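Local structure of 1,3-alpha-isomaltosidase (Kribbella flavida DSM 17836, 5X3I) at residues 156-161 against 270-275. The protein hydrolyses the alpha-1,3-glucosidic linkages of the cyclic tetrasaccharide cyclobis-(1-6)-alpha-nigerosyl to give isomaltose, a step in the intracellular breakdown of this starch-derived sugar. The protein carries 1 engineered substitution. Residues are numbered along the deposited sequence; the frame is centred on the assembly and turned at random.
With SO4 (sulfate ion), chain L; SO4 (sulfate ion), chain C.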
# COMPACT_ATOMS: atom_id res chain seq x y z
N GLY A 156 -10.81 21.03 20.33
CA GLY A 156 -11.81 21.56 21.23
C GLY A 156 -12.06 20.69 22.45
O GLY A 156 -11.13 20.11 23.01
N GLU A 157 -13.32 20.56 22.84
CA GLU A 157 -13.66 19.84 24.07
C GLU A 157 -13.54 18.34 23.92
O GLU A 157 -13.65 17.61 24.90
CB GLU A 157 -15.08 20.20 24.52
CG GLU A 157 -15.23 21.65 24.97
CD GLU A 157 -16.59 21.93 25.57
OE1 GLU A 157 -17.26 22.89 25.12
OE2 GLU A 157 -17.00 21.20 26.50
N ARG A 158 -13.31 17.87 22.70
CA ARG A 158 -13.16 16.44 22.48
C ARG A 158 -11.80 15.93 22.97
O ARG A 158 -11.65 14.76 23.27
CB ARG A 158 -13.33 16.11 20.99
CG ARG A 158 -14.77 16.21 20.51
CD ARG A 158 -14.93 15.63 19.11
NE ARG A 158 -16.31 15.26 18.83
CZ ARG A 158 -17.13 15.99 18.10
NH1 ARG A 158 -16.70 17.12 17.56
NH2 ARG A 158 -18.38 15.59 17.89
N VAL A 159 -10.83 16.83 23.07
CA VAL A 159 -9.47 16.45 23.44
C VAL A 159 -9.22 16.56 24.95
O VAL A 159 -9.47 17.59 25.56
CB VAL A 159 -8.43 17.31 22.70
CG1 VAL A 159 -7.04 17.05 23.25
CG2 VAL A 159 -8.47 17.02 21.21
N ARG A 160 -8.71 15.48 25.53
CA ARG A 160 -8.33 15.46 26.94
C ARG A 160 -7.00 14.74 27.15
O ARG A 160 -6.51 14.04 26.27
CB ARG A 160 -9.42 14.78 27.77
CG ARG A 160 -10.66 15.64 27.98
CD ARG A 160 -11.59 14.99 28.98
NE ARG A 160 -12.33 15.98 29.76
CZ ARG A 160 -13.08 15.69 30.82
NH1 ARG A 160 -13.72 16.65 31.46
NH2 ARG A 160 -13.18 14.43 31.23
N GLY A 161 -6.43 14.92 28.34
CA GLY A 161 -5.25 14.18 28.75
C GLY A 161 -4.04 14.38 27.86
O GLY A 161 -3.36 13.42 27.51
N LEU A 270 -4.77 19.34 14.83
CA LEU A 270 -5.79 18.32 14.69
C LEU A 270 -7.04 18.91 14.05
O LEU A 270 -7.59 19.89 14.55
CB LEU A 270 -6.12 17.72 16.06
CG LEU A 270 -7.23 16.67 16.12
CD1 LEU A 270 -6.77 15.37 15.52
CD2 LEU A 270 -7.74 16.48 17.55
N ALA A 271 -7.46 18.34 12.93
CA ALA A 271 -8.67 18.79 12.26
C ALA A 271 -9.85 17.95 12.71
O ALA A 271 -9.75 16.73 12.80
CB ALA A 271 -8.52 18.74 10.73
N ILE A 272 -10.96 18.61 13.01
CA ILE A 272 -12.19 17.93 13.36
C ILE A 272 -13.24 18.20 12.30
O ILE A 272 -13.44 19.34 11.91
CB ILE A 272 -12.72 18.40 14.73
CG1 ILE A 272 -11.69 18.13 15.82
CG2 ILE A 272 -14.03 17.70 15.06
CD1 ILE A 272 -11.39 16.67 16.01
N TYR A 273 -13.90 17.15 11.81
CA TYR A 273 -14.95 17.32 10.81
C TYR A 273 -16.27 16.85 11.37
O TYR A 273 -16.34 15.80 12.00
CB TYR A 273 -14.62 16.56 9.52
CG TYR A 273 -13.20 16.71 9.04
CD1 TYR A 273 -12.76 17.89 8.49
CD2 TYR A 273 -12.30 15.66 9.14
CE1 TYR A 273 -11.46 18.03 8.04
CE2 TYR A 273 -11.01 15.79 8.69
CZ TYR A 273 -10.59 16.98 8.15
OH TYR A 273 -9.30 17.12 7.72
N GLU A 274 -17.33 17.62 11.14
CA GLU A 274 -18.64 17.27 11.69
C GLU A 274 -19.68 17.05 10.61
O GLU A 274 -19.69 17.76 9.61
CB GLU A 274 -19.10 18.36 12.66
CG GLU A 274 -18.00 18.83 13.60
CD GLU A 274 -18.46 18.95 15.03
OE1 GLU A 274 -17.69 18.59 15.94
OE2 GLU A 274 -19.60 19.41 15.24
N GLY A 275 -20.54 16.05 10.79
CA GLY A 275 -21.65 15.82 9.88
C GLY A 275 -21.96 14.35 9.75
O GLY A 275 -21.49 13.55 10.56
S SO4 L . -7.58 16.87 31.08
O1 SO4 L . -8.79 16.08 30.90
O2 SO4 L . -7.12 17.36 29.78
O3 SO4 L . -7.86 18.02 31.94
O4 SO4 L . -6.55 16.04 31.69
S SO4 C . -8.92 24.35 20.35
O1 SO4 C . -9.60 23.33 19.56
O2 SO4 C . -7.69 24.79 19.71
O3 SO4 C . -9.80 25.50 20.52
O4 SO4 C . -8.61 23.78 21.66
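Arg158 reaches across to Glu274, and its NH1 gives a hydrogen bond to OE1 that is also a salt bridge. At 2.4 Å from Arg158 NH1 to Glu274 OE1 the modelled distance is very short, so its exact length is doubtful. The carboxylate comes in at the edge of the guanidinium, near its plane, but is itself turned, the two planes standing 67° apart; Arg158 NH2 lies 3.6 Å from Glu274 OE1. The two side chains point at each other from their separate segments: Arg158 runs extended from CG to NE, whereas Glu274 bends at chi2 (-135°) to bring its carboxylate round to meet it. Next to the charged pair, CG2 of Ile272 lies 3.7 Å from Arg158 NH1, approaching the guanidinium obliquely. Here two sheets face each other in a beta-sandwich consistent with the galactose mutarotase-like N-terminal domain of family 31 glycoside hydrolases: strand 159-167 belongs to the six-stranded antiparallel sheet, strand 267-274 to the five-stranded mixed one. Between them, Val159 and Leu270 pass alongside each other, running opposite ways, CG2 of Val159 meeting CD2 of Leu270 at 3.8 Å. With CG1 of Val159 anti to the backbone nitrogen (chi1 172°), CG2 is the branch turned to Leu270. Leu178 of strand 170-179 touches both residues. Trp237, on the strand next to 267-274, makes a cation-pi contact with Arg158, giving that charge a second partner. A leucine in place of Arg158 would probably leave the Glu274 carboxylate without its positive mate and lose the cation-pi contact with Trp237.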